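Local coordinates for protein arginine N-methyltransferase SFM1 (Saccharomyces cerevisiae, PDB 5C74), which transfers a methyl group from S-adenosyl-L-methionine to one arginine of ribosomal protein S3, leaving that residue monomethylated, at residues D115-K118 with E119-A123; S35-P38 with E39-E43; L74-D77 with G78-C81; K63-N66 with E67-D71; P93-A96 with T97-Y101. One frame throughout, in Å; residues are numbered along the deposited sequence.

Interaction 1. Residues D115-K118 with E119-A123; sequences DRTK and ELKTA
Lys118 O is gripped twice by Thr122. Thr122 OG1 donates to Lys118 O at 2.7 Å, and Thr122 N at 2.9 Å, and the two donors come from opposite faces of the carbonyl plane. With its OG1 beside its own backbone N (chi1 -61°), Thr122 can fold the hydroxyl back onto the preceding turn. One turn earlier, Arg116 reaches forward to Glu119. Arg116 NH1 donates to Glu119 OE1 at 3.0 Å in a salt bridge. The oxygen lies in the guanidinium plane, while the carboxylate is turned nearly at right angles to it (86°). Leu120 CD2 covers one face of the same guanidinium, 3.7 Å from Arg116 NH2. Arg116 NE also pairs with Glu6, and Arg114 binds Glu119 OE2, so charges of both signs are linked in a row. Without the guanidinium, as with an alanine here, Glu6 and Glu119 would probably lose their shared partner and one side of Leu120 its cover. Asp115 is the N-cap: Asp115 OD1 accepts from Lys118 N at 3.1 Å, approached from above the carboxylate plane. A water joins Asp115 N to Glu119 OE2. The Thr117 and Lys121 side chains lie side by side, touching through CG2 and CE, and Lys121 NZ continues to Ser130. Together the two segments make up the whole of helix 116-123, with its N-cap. Thr117 and Leu120 press on Leu82 of strand 80-83, and Arg116 leans on the loop residues Met8 and Ser36.

Interaction 2. Residues S35-P38 with E39-E43; sequences SSLP and ESTTE
Thr41 holds OG1 beside its own backbone N (chi1 -51°), and this turns the hydroxyl back to Pro38 O. The same torsion sets CG2 anti to that N and brings the methyl to Leu37. Thr41 OG1 donates to Pro38 O at 2.7 Å. Thr41 N donates to Pro38 O at 3.0 Å, with an N-H...O angle of 159°. Both donors come from one face of the carbonyl plane. The N stands well above that plane, and OG1 is tilted less from it. One acceptor thus satisfies the backbone and the side chain of a single residue, which limits the rotation of the threonine. Thr41 OG1 also lies by the proline ring, 3.6 Å from Pro38 CD. On the other branch, Thr41 CG2 meets Leu37 CD2 at 3.7 Å, the two side chains crossing at about a right angle. Both of these residues pack on Trp57 of strand 56-57, so the turn is seated against the edge of the parallel sheet. Pro38 touches Glu10. Glu39 and Ser40 form the exposed corner. Leu37 is tied by a backbone bond to Thr58. The segment follows strand 32-35 and leads toward helix 48-52. Residues 38 to 41 form a type I beta turn, closed by the usual bond from the fourth N to the first carbonyl and doubled here by the threonine hydroxyl.

Interaction 3. Residues L74-D77 with G78-C81; sequences LLKD and GRVC
Lys76 and Arg79 lie side by side and point the same way, touching through their carbon chains. Lys76 CE comes within 3.5 Å of Arg79 CD. The lysine chain bends at chi3 and chi4 (both -70°), which carries Lys76 NZ back to Leu74 O at 3.2 Å. NZ also forms a salt bridge with Glu73, while Arg79 NE pairs with Asp100. The two like charges stay apart: Lys76 NZ is 4.7 Å from Arg79 NE. Nearby acids probably ease their repulsion. Cutting the lysine chain back to an alanine would probably leave Glu73 without this salt-bridge partner and take cover from Arg79 CD. In the backbone, Arg79 N donates to Lys76 O at 2.9 Å. This closes a type II beta turn from Lys76 to Arg79, which leads directly into strand 80-83 of the parallel sheet. Gly78 occupies the third position with positive phi (79°). A side chain there would bring its CB against Asp77 O. Asp77 forms the outer corner of the turn and touches Asn126 and Leu127. Past the turn, Val80 points back to the loop, Val80 CG2 lying 3.9 Å from Leu75 CG. Leu75 and Val80 both also pack on Tyr101 of the neighbouring strand 101-104.

Interaction 4. Residues K63-N66 with E67-D71; sequences KGIN and EDFKD
Ile65 and Phe69 meet at an oblique angle, one turn apart. Ile65 CG2 approaches Phe69 CD2 at 4.2 Å, a loose apolar contact. The ring is placed more closely against the backbone: Ile65 O lies at its edge, near the ring plane, 3.4 Å from Phe69 CD2. Phe69 has CG beside its own backbone N (chi1 -57°), which sends the ring to the same side as Ile65. Both side chains then pack on Ile33 of strand 32-35. Ile65 O also accepts from Phe69 N at 2.9 Å, and only weakly from Asp68 N. Asp68 N has a straighter bond to Gly64 O at 3.3 Å. These bonds belong to the short helix 65-68. Phe69 is the first residue to leave helical backbone angles. Two waters bridge the segments. One water accepts from Glu67 N and donates to Lys63 O. Another accepts from Asn66 ND2 at 3.1 Å and lies within bonding distance of Phe69 O. The Asn66 amide is fixed further by the following loop: OD1 accepts from Leu75 N and ND2 donates to Glu73 O. Lys70 bends at chi4 (53°), and Lys70 NZ reaches a lone pair of Glu67 O in the carbonyl plane, at 3.0 Å. The Asp68 carboxylate turns to Thr58 and Lys60, and so ties the helix to the chain just after strand 56-57.

Interaction 5. Residues P93-A96 with T97-Y101; sequences PEDA and TKFDY
Thr97 meets Glu94 through water. One water donates to Glu94 O at 2.6 Å and lies 2.8 Å from Thr97 OG1. The hydroxyl sits between its own backbone N and carbonyl carbon (chi1 62°), which turns it back toward Glu94. Next, Lys98 N donates to Asp95 O at 2.9 Å, from well above the carbonyl plane. The Lys98 side chain crosses that of Asp95 and bends at chi4. Lys98 NZ ends 3.6 Å from Asp95 OD1, a long salt bridge. The other oxygen, Asp95 OD2, accepts from Gln92 N and pairs with Arg131, so the carboxylate is held mainly from outside. Phe99 follows, with its ring beside the Asp95 side chain: Phe99 CE2 lies 3.7 Å from Asp95 CB. Lys98 CB sits over the centre of one ring face. Phe99 N makes only a weak bond to Asp95 O. A water donates to both Phe99 O and Ala96 O, each at 2.7 Å. The segment carries the chain from the 3-10 turn into strand 101-104. Asp95 and Ala96 rest on Ile151 of helix 140-151, while Phe99 packs on Cys81 of strand 80-83 and on Ile129 and Arg131 of strand 128-131.

Each contact is local: turns, short helical pieces or, in interaction 1, a whole helix. Along the chain they come in series, with no nesting or crossing. Interaction 2 follows strand 32-35, and interaction 4 forms the short helix 65-68. Interaction 3 is the turn before strand 80-83, interaction 5 leads into strand 101-104, and interaction 1 is the capped helix 116-123. Interactions 3 and 4 touch through Leu75 N and Asn66 OD1, 2.9 Å apart. Interactions 3 and 5, with centres about 10 Å apart, are joined by the salt bridge of Arg79 with Asp100 just before two neighbouring strands. Interaction 1 packs lightly on interaction 2 through Arg116 and Ser36. All five join or flank strands of this SPOUT-clan protein's parallel sheet.

Interaction 1. Residues D115-K118 with E119-A123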
loop_
_atom_site.group_PDB
_atom_site.type_symbol
_atom_site.label_atom_id
_atom_site.label_comp_id
_atom_site.label_asym_id
_atom_site.label_seq_id
_atom_site.Cartn_x
_atom_site.Cartn_y
_atom_site.Cartn_z
ATOM N N ASP A 115 -13.810 2.291 16.365
ATOM C CA ASP A 115 -13.553 3.659 16.799
ATOM C C ASP A 115 -12.177 3.670 17.461
ATOM O O ASP A 115 -12.058 3.421 18.660
ATOM C CB ASP A 115 -14.647 4.124 17.761
ATOM C CG ASP A 115 -14.446 5.547 18.253
ATOM O OD1 ASP A 115 -13.366 6.135 18.032
ATOM O OD2 ASP A 115 -15.383 6.079 18.890
ATOM N N ARG A 116 -11.150 3.924 16.665
ATOM C CA ARG A 116 -9.772 3.803 17.127
ATOM C C ARG A 116 -9.466 4.830 18.209
ATOM O O ARG A 116 -8.680 4.569 19.128
ATOM C CB ARG A 116 -8.809 3.946 15.947
ATOM C CG ARG A 116 -7.328 3.749 16.306
ATOM C CD ARG A 116 -7.105 2.422 17.022
ATOM N NE ARG A 116 -5.699 2.214 17.405
ATOM C CZ ARG A 116 -5.277 1.214 18.169
ATOM N NH1 ARG A 116 -6.141 0.316 18.627
ATOM N NH2 ARG A 116 -3.989 1.113 18.482
ATOM N N THR A 117 -10.090 6.000 18.106
ATOM C CA THR A 117 -9.921 7.017 19.137
ATOM C C THR A 117 -10.372 6.460 20.473
ATOM O O THR A 117 -9.657 6.561 21.480
ATOM C CB THR A 117 -10.703 8.288 18.802
ATOM O OG1 THR A 117 -10.067 8.910 17.688
ATOM C CG2 THR A 117 -10.713 9.264 20.000
ATOM N N LYS A 118 -11.549 5.840 20.485
ATOM C CA LYS A 118 -12.076 5.300 21.729
ATOM C C LYS A 118 -11.245 4.118 22.225
ATOM O O LYS A 118 -11.050 3.954 23.434
ATOM C CB LYS A 118 -13.549 4.886 21.563
ATOM C CG LYS A 118 -14.239 4.557 22.884
ATOM C CD LYS A 118 -15.744 4.295 22.687
ATOM C CE LYS A 118 -16.483 4.266 24.018
ATOM N NZ LYS A 118 -17.963 4.120 23.825
ATOM N N GLU A 119 -10.748 3.304 21.298
ATOM C CA GLU A 119 -9.866 2.201 21.664
ATOM C C GLU A 119 -8.604 2.701 22.369
ATOM O O GLU A 119 -8.213 2.170 23.413
ATOM C CB GLU A 119 -9.478 1.391 20.425
ATOM C CG GLU A 119 -10.625 0.573 19.855
ATOM C CD GLU A 119 -10.253 -0.156 18.565
ATOM O OE1 GLU A 119 -9.066 -0.137 18.182
ATOM O OE2 GLU A 119 -11.161 -0.749 17.931
ATOM N N LEU A 120 -7.965 3.708 21.784
ATOM C CA LEU A 120 -6.724 4.247 22.350
ATOM C C LEU A 120 -6.968 4.826 23.731
ATOM O O LEU A 120 -6.227 4.555 24.679
ATOM C CB LEU A 120 -6.133 5.308 21.426
ATOM C CG LEU A 120 -5.372 4.797 20.200
ATOM C CD1 LEU A 120 -5.107 5.922 19.211
ATOM C CD2 LEU A 120 -4.057 4.161 20.635
ATOM N N LYS A 121 -8.018 5.635 23.847
ATOM C CA LYS A 121 -8.322 6.292 25.116
ATOM C C LYS A 121 -8.771 5.314 26.194
ATOM O O LYS A 121 -8.485 5.497 27.380
ATOM C CB LYS A 121 -9.392 7.361 24.901
ATOM C CG LYS A 121 -8.852 8.562 24.153
ATOM C CD LYS A 121 -9.865 9.676 24.125
ATOM C CE LYS A 121 -9.330 10.873 23.340
ATOM N NZ LYS A 121 -10.179 12.067 23.581
ATOM N N THR A 122 -9.467 4.263 25.788
ATOM C CA THR A 122 -9.859 3.237 26.735
ATOM C C THR A 122 -8.628 2.455 27.224
ATOM O O THR A 122 -8.549 2.065 28.399
ATOM C CB THR A 122 -10.886 2.261 26.111
ATOM O OG1 THR A 122 -12.068 2.993 25.741
ATOM C CG2 THR A 122 -11.261 1.165 27.099
ATOM N N ALA A 123 -7.674 2.219 26.330
ATOM C CA ALA A 123 -6.455 1.516 26.726
ATOM C C ALA A 123 -5.585 2.375 27.641
ATOM O O ALA A 123 -5.009 1.876 28.608
ATOM C CB ALA A 123 -5.664 1.086 25.504
HETATM O O HOH W 1 -13.700 0.073 18.265
#

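Interaction 2. Residues S35-P38 with E39-E43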
loop_
_atom_site.group_PDB
_atom_site.type_symbol
_atom_site.label_atom_id
_atom_site.label_comp_id
_atom_site.label_asym_id
_atom_site.label_seq_id
_atom_site.Cartn_x
_atom_site.Cartn_y
_atom_site.Cartn_z
ATOM N N SER A 35 3.743 3.130 14.241
ATOM C CA SER A 35 3.471 2.179 15.308
ATOM C C SER A 35 2.325 1.245 14.939
ATOM O O SER A 35 1.592 1.491 13.985
ATOM C CB SER A 35 3.137 2.918 16.611
ATOM O OG SER A 35 1.921 3.632 16.465
ATOM N N SER A 36 2.177 0.190 15.732
ATOM C CA SER A 36 1.147 -0.831 15.548
ATOM C C SER A 36 1.148 -1.450 14.149
ATOM O O SER A 36 0.090 -1.839 13.654
ATOM C CB SER A 36 -0.247 -0.265 15.868
ATOM O OG SER A 36 -0.322 0.094 17.250
ATOM N N LEU A 37 2.328 -1.590 13.545
ATOM C CA LEU A 37 2.444 -2.393 12.318
ATOM C C LEU A 37 1.977 -3.817 12.586
ATOM O O LEU A 37 2.086 -4.306 13.720
ATOM C CB LEU A 37 3.885 -2.404 11.794
ATOM C CG LEU A 37 4.091 -1.226 10.825
ATOM C CD1 LEU A 37 4.269 0.092 11.592
ATOM C CD2 LEU A 37 5.240 -1.453 9.882
ATOM N N PRO A 38 1.463 -4.496 11.544
ATOM C CA PRO A 38 1.047 -5.895 11.685
ATOM C C PRO A 38 2.148 -6.749 12.302
ATOM O O PRO A 38 3.347 -6.534 12.068
ATOM C CB PRO A 38 0.745 -6.323 10.244
ATOM C CG PRO A 38 0.343 -5.032 9.562
ATOM C CD PRO A 38 1.272 -3.999 10.169
ATOM N N GLU A 39 1.732 -7.712 13.114
ATOM C CA GLU A 39 2.681 -8.479 13.903
ATOM C C GLU A 39 3.709 -9.223 13.041
ATOM O O GLU A 39 4.809 -9.517 13.498
ATOM C CB GLU A 39 1.927 -9.463 14.803
ATOM C CG GLU A 39 2.679 -9.834 16.072
ATOM C CD GLU A 39 2.690 -8.716 17.129
ATOM O OE1 GLU A 39 2.170 -7.607 16.887
ATOM O OE2 GLU A 39 3.227 -8.956 18.228
ATOM N N SER A 40 3.359 -9.500 11.788
ATOM C CA SER A 40 4.225 -10.279 10.898
ATOM C C SER A 40 5.292 -9.428 10.220
ATOM O O SER A 40 6.104 -9.936 9.451
ATOM C CB SER A 40 3.384 -10.979 9.820
ATOM O OG SER A 40 2.450 -11.864 10.408
ATOM N N THR A 41 5.299 -8.132 10.498
ATOM C CA THR A 41 6.211 -7.225 9.807
ATOM C C THR A 41 7.669 -7.446 10.184
ATOM O O THR A 41 7.997 -7.563 11.360
ATOM C CB THR A 41 5.839 -5.756 10.102
ATOM O OG1 THR A 41 4.445 -5.579 9.853
ATOM C CG2 THR A 41 6.649 -4.803 9.239
ATOM N N THR A 42 8.545 -7.520 9.185
ATOM C CA THR A 42 9.978 -7.504 9.441
ATOM C C THR A 42 10.587 -6.415 8.579
ATOM O O THR A 42 9.890 -5.793 7.773
ATOM C CB THR A 42 10.671 -8.861 9.148
ATOM O OG1 THR A 42 10.750 -9.082 7.735
ATOM C CG2 THR A 42 9.912 -10.004 9.795
ATOM N N GLU A 43 11.879 -6.164 8.749
ATOM C CA GLU A 43 12.505 -5.121 7.964
ATOM C C GLU A 43 12.326 -5.346 6.467
ATOM O O GLU A 43 12.227 -4.388 5.711
ATOM C CB GLU A 43 13.991 -5.007 8.279
ATOM C CG GLU A 43 14.547 -3.702 7.762
ATOM C CD GLU A 43 15.940 -3.440 8.252
ATOM O OE1 GLU A 43 16.153 -2.369 8.858
ATOM O OE2 GLU A 43 16.813 -4.307 8.027
#

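Interaction 3. Residues L74-D77 with G78-C81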
loop_
_atom_site.group_PDB
_atom_site.type_symbol
_atom_site.label_atom_id
_atom_site.label_comp_id
_atom_site.label_asym_id
_atom_site.label_seq_id
_atom_site.Cartn_x
_atom_site.Cartn_y
_atom_site.Cartn_z
ATOM N N LEU A 74 10.279 10.457 26.823
ATOM C CA LEU A 74 9.139 9.630 27.229
ATOM C C LEU A 74 7.814 10.228 26.780
ATOM O O LEU A 74 7.652 11.441 26.809
ATOM C CB LEU A 74 9.120 9.456 28.748
ATOM C CG LEU A 74 10.263 8.632 29.342
ATOM C CD1 LEU A 74 10.139 8.584 30.856
ATOM C CD2 LEU A 74 10.264 7.221 28.740
ATOM N N LEU A 75 6.875 9.375 26.368
ATOM C CA LEU A 75 5.482 9.796 26.199
ATOM C C LEU A 75 4.884 10.009 27.584
ATOM O O LEU A 75 4.757 9.067 28.376
ATOM C CB LEU A 75 4.656 8.760 25.427
ATOM C CG LEU A 75 4.687 8.785 23.899
ATOM C CD1 LEU A 75 6.073 8.495 23.361
ATOM C CD2 LEU A 75 3.682 7.759 23.363
ATOM N N LYS A 76 4.519 11.248 27.882
ATOM C CA LYS A 76 4.017 11.570 29.210
ATOM C C LYS A 76 2.519 11.798 29.195
ATOM O O LYS A 76 1.978 12.362 28.245
ATOM C CB LYS A 76 4.745 12.804 29.749
ATOM C CG LYS A 76 6.205 12.531 30.099
ATOM C CD LYS A 76 6.934 13.813 30.495
ATOM C CE LYS A 76 7.132 14.737 29.299
ATOM N NZ LYS A 76 8.138 14.185 28.342
ATOM N N ASP A 77 1.846 11.347 30.244
ATOM C CA ASP A 77 0.402 11.493 30.317
ATOM C C ASP A 77 -0.012 12.958 30.157
ATOM O O ASP A 77 0.567 13.859 30.777
ATOM C CB ASP A 77 -0.122 10.919 31.638
ATOM C CG ASP A 77 -0.077 9.393 31.673
ATOM O OD1 ASP A 77 0.173 8.758 30.619
ATOM O OD2 ASP A 77 -0.314 8.823 32.760
ATOM N N GLY A 78 -0.989 13.183 29.283
ATOM C CA GLY A 78 -1.501 14.513 29.019
ATOM C C GLY A 78 -0.626 15.332 28.091
ATOM O O GLY A 78 -0.991 16.446 27.727
ATOM N N ARG A 79 0.522 14.790 27.692
ATOM C CA ARG A 79 1.415 15.527 26.799
ATOM C C ARG A 79 1.484 14.871 25.421
ATOM O O ARG A 79 2.377 15.169 24.627
ATOM C CB ARG A 79 2.823 15.647 27.409
ATOM C CG ARG A 79 2.817 16.330 28.784
ATOM C CD ARG A 79 4.229 16.762 29.211
ATOM N NE ARG A 79 4.864 17.519 28.138
ATOM C CZ ARG A 79 4.741 18.835 27.971
ATOM N NH1 ARG A 79 4.044 19.563 28.840
ATOM N NH2 ARG A 79 5.339 19.430 26.945
ATOM N N VAL A 80 0.532 13.984 25.143
ATOM C CA VAL A 80 0.430 13.385 23.810
ATOM C C VAL A 80 -0.894 13.796 23.177
ATOM O O VAL A 80 -1.960 13.523 23.726
ATOM C CB VAL A 80 0.543 11.846 23.879
ATOM C CG1 VAL A 80 0.436 11.251 22.497
ATOM C CG2 VAL A 80 1.878 11.431 24.548
ATOM N N CYS A 81 -0.815 14.471 22.035
ATOM C CA CYS A 81 -1.987 14.974 21.341
ATOM C C CYS A 81 -2.498 13.961 20.329
ATOM O O CYS A 81 -1.721 13.353 19.597
ATOM C CB CYS A 81 -1.661 16.297 20.641
ATOM S SG CYS A 81 -3.076 16.977 19.751
#

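Interaction 4. Residues K63-N66 with E67-D71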
loop_
_atom_site.group_PDB
_atom_site.type_symbol
_atom_site.label_atom_id
_atom_site.label_comp_id
_atom_site.label_asym_id
_atom_site.label_seq_id
_atom_site.Cartn_x
_atom_site.Cartn_y
_atom_site.Cartn_z
ATOM N N LYS A 63 2.617 3.210 23.118
ATOM C CA LYS A 63 3.162 3.120 24.468
ATOM C C LYS A 63 4.361 2.173 24.547
ATOM O O LYS A 63 4.978 2.039 25.599
ATOM C CB LYS A 63 2.074 2.690 25.452
ATOM C CG LYS A 63 1.178 3.859 25.884
ATOM C CD LYS A 63 1.931 4.808 26.826
ATOM C CE LYS A 63 2.002 4.224 28.234
ATOM N NZ LYS A 63 2.825 5.061 29.148
ATOM N N GLY A 64 4.706 1.536 23.429
ATOM C CA GLY A 64 5.896 0.689 23.376
ATOM C C GLY A 64 7.054 1.350 22.636
ATOM O O GLY A 64 8.146 0.798 22.510
ATOM N N ILE A 65 6.818 2.562 22.156
ATOM C CA ILE A 65 7.808 3.271 21.356
ATOM C C ILE A 65 9.082 3.599 22.142
ATOM O O ILE A 65 10.197 3.477 21.618
ATOM C CB ILE A 65 7.183 4.581 20.788
ATOM C CG1 ILE A 65 6.252 4.250 19.620
ATOM C CG2 ILE A 65 8.251 5.563 20.370
ATOM C CD1 ILE A 65 5.535 5.506 19.071
ATOM N N ASN A 66 8.919 3.996 23.402
ATOM C CA ASN A 66 10.058 4.415 24.215
ATOM C C ASN A 66 11.006 3.244 24.469
ATOM O O ASN A 66 12.220 3.399 24.437
ATOM C CB ASN A 66 9.584 5.024 25.540
ATOM C CG ASN A 66 8.997 6.431 25.363
ATOM O OD1 ASN A 66 7.877 6.716 25.798
ATOM N ND2 ASN A 66 9.748 7.303 24.701
ATOM N N GLU A 67 10.437 2.067 24.694
ATOM C CA GLU A 67 11.220 0.847 24.831
ATOM C C GLU A 67 12.000 0.519 23.553
ATOM O O GLU A 67 13.125 0.059 23.617
ATOM C CB GLU A 67 10.297 -0.314 25.201
ATOM C CG GLU A 67 10.997 -1.611 25.539
ATOM C CD GLU A 67 10.023 -2.651 26.072
ATOM O OE1 GLU A 67 8.923 -2.258 26.525
ATOM O OE2 GLU A 67 10.353 -3.853 26.031
ATOM N N ASP A 68 11.412 0.768 22.387
ATOM C CA ASP A 68 12.087 0.421 21.133
ATOM C C ASP A 68 13.095 1.467 20.656
ATOM O O ASP A 68 14.020 1.148 19.895
ATOM C CB ASP A 68 11.061 0.187 20.023
ATOM C CG ASP A 68 10.401 -1.176 20.119
ATOM O OD1 ASP A 68 10.775 -1.952 21.019
ATOM O OD2 ASP A 68 9.533 -1.476 19.270
ATOM N N PHE A 69 12.904 2.708 21.094
ATOM C CA PHE A 69 13.721 3.832 20.660
ATOM C C PHE A 69 14.125 4.641 21.880
ATOM O O PHE A 69 13.459 5.606 22.266
ATOM C CB PHE A 69 12.960 4.694 19.652
ATOM C CG PHE A 69 12.505 3.924 18.449
ATOM C CD1 PHE A 69 13.385 3.660 17.405
ATOM C CD2 PHE A 69 11.214 3.419 18.378
ATOM C CE1 PHE A 69 12.979 2.926 16.295
ATOM C CE2 PHE A 69 10.801 2.683 17.269
ATOM C CZ PHE A 69 11.689 2.438 16.228
ATOM N N LYS A 70 15.212 4.214 22.495
ATOM C CA LYS A 70 15.561 4.683 23.823
ATOM C C LYS A 70 16.038 6.136 23.818
ATOM O O LYS A 70 16.083 6.777 24.861
ATOM C CB LYS A 70 16.610 3.751 24.438
ATOM C CG LYS A 70 15.995 2.429 24.925
ATOM C CD LYS A 70 17.041 1.447 25.425
ATOM C CE LYS A 70 16.403 0.394 26.320
ATOM N NZ LYS A 70 15.247 -0.281 25.664
ATOM N N ASP A 71 16.350 6.666 22.640
ATOM C CA ASP A 71 16.743 8.067 22.532
ATOM C C ASP A 71 15.563 9.046 22.639
ATOM O O ASP A 71 15.763 10.224 22.934
ATOM C CB ASP A 71 17.482 8.309 21.217
ATOM C CG ASP A 71 16.663 7.894 20.005
ATOM O OD1 ASP A 71 16.057 6.802 20.045
ATOM O OD2 ASP A 71 16.621 8.664 19.022
HETATM O O HOH W 2 7.849 2.022 25.904
HETATM O O HOH W 3 12.689 6.382 24.758
#

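Interaction 5. Residues P93-A96 with T97-Y101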
loop_
_atom_site.group_PDB
_atom_site.type_symbol
_atom_site.label_atom_id
_atom_site.label_comp_id
_atom_site.label_asym_id
_atom_site.label_seq_id
_atom_site.Cartn_x
_atom_site.Cartn_y
_atom_site.Cartn_z
ATOM N N PRO A 93 -1.177 27.715 18.561
ATOM C CA PRO A 93 0.229 27.918 18.926
ATOM C C PRO A 93 0.515 27.765 20.424
ATOM O O PRO A 93 1.596 27.288 20.787
ATOM C CB PRO A 93 0.499 29.358 18.463
ATOM C CG PRO A 93 -0.423 29.534 17.308
ATOM C CD PRO A 93 -1.686 28.819 17.728
ATOM N N GLU A 94 -0.437 28.128 21.281
ATOM C CA GLU A 94 -0.224 27.995 22.726
ATOM C C GLU A 94 -0.103 26.543 23.178
ATOM O O GLU A 94 0.411 26.275 24.264
ATOM C CB GLU A 94 -1.354 28.659 23.521
ATOM C CG GLU A 94 -1.745 30.035 23.026
ATOM C CD GLU A 94 -2.774 29.947 21.923
ATOM O OE1 GLU A 94 -3.914 29.520 22.216
ATOM O OE2 GLU A 94 -2.434 30.272 20.767
ATOM N N ASP A 95 -0.572 25.604 22.357
ATOM C CA ASP A 95 -0.441 24.174 22.674
ATOM C C ASP A 95 0.988 23.656 22.552
ATOM O O ASP A 95 1.287 22.534 22.958
ATOM C CB ASP A 95 -1.334 23.327 21.758
ATOM C CG ASP A 95 -2.809 23.516 22.038
ATOM O OD1 ASP A 95 -3.177 23.735 23.211
ATOM O OD2 ASP A 95 -3.602 23.410 21.085
ATOM N N ALA A 96 1.872 24.463 21.985
ATOM C CA ALA A 96 3.272 24.054 21.840
ATOM C C ALA A 96 3.946 23.688 23.174
ATOM O O ALA A 96 4.825 22.829 23.203
ATOM C CB ALA A 96 4.072 25.164 21.139
ATOM N N THR A 97 3.557 24.341 24.272
ATOM C CA THR A 97 4.113 23.984 25.582
ATOM C C THR A 97 3.477 22.743 26.208
ATOM O O THR A 97 3.944 22.264 27.237
ATOM C CB THR A 97 3.943 25.133 26.591
ATOM O OG1 THR A 97 2.543 25.381 26.775
ATOM C CG2 THR A 97 4.616 26.405 26.065
ATOM N N LYS A 98 2.398 22.251 25.604
ATOM C CA LYS A 98 1.571 21.220 26.225
ATOM C C LYS A 98 1.891 19.819 25.739
ATOM O O LYS A 98 1.707 18.845 26.474
ATOM C CB LYS A 98 0.080 21.484 25.953
ATOM C CG LYS A 98 -0.505 22.733 26.628
ATOM C CD LYS A 98 -2.028 22.763 26.455
ATOM C CE LYS A 98 -2.675 23.931 27.195
ATOM N NZ LYS A 98 -2.513 25.220 26.475
ATOM N N PHE A 99 2.319 19.723 24.483
ATOM C CA PHE A 99 2.422 18.438 23.783
ATOM C C PHE A 99 3.828 18.158 23.272
ATOM O O PHE A 99 4.486 19.055 22.743
ATOM C CB PHE A 99 1.456 18.409 22.595
ATOM C CG PHE A 99 0.011 18.615 22.970
ATOM C CD1 PHE A 99 -0.581 17.864 23.974
ATOM C CD2 PHE A 99 -0.755 19.567 22.309
ATOM C CE1 PHE A 99 -1.916 18.053 24.317
ATOM C CE2 PHE A 99 -2.085 19.763 22.642
ATOM C CZ PHE A 99 -2.667 19.010 23.649
ATOM N N ASP A 100 4.269 16.905 23.401
ATOM C CA ASP A 100 5.561 16.471 22.872
ATOM C C ASP A 100 5.385 15.587 21.636
ATOM O O ASP A 100 6.267 15.534 20.778
ATOM C CB ASP A 100 6.339 15.708 23.936
ATOM C CG ASP A 100 6.493 16.506 25.212
ATOM O OD1 ASP A 100 6.838 17.692 25.107
ATOM O OD2 ASP A 100 6.242 15.960 26.301
ATOM N N TYR A 101 4.234 14.910 21.566
ATOM C CA TYR A 101 3.903 13.988 20.475
ATOM C C TYR A 101 2.534 14.294 19.905
ATOM O O TYR A 101 1.646 14.733 20.627
ATOM C CB TYR A 101 3.919 12.535 20.959
ATOM C CG TYR A 101 5.310 12.052 21.288
ATOM C CD1 TYR A 101 6.111 11.491 20.305
ATOM C CD2 TYR A 101 5.816 12.156 22.578
ATOM C CE1 TYR A 101 7.398 11.026 20.599
ATOM C CE2 TYR A 101 7.105 11.707 22.885
ATOM C CZ TYR A 101 7.883 11.146 21.886
ATOM O OH TYR A 101 9.146 10.702 22.178
HETATM O O HOH W 4 1.286 27.793 26.182
HETATM O O HOH W 5 6.404 21.097 24.670
HETATM O O HOH W 6 5.197 21.130 21.097
#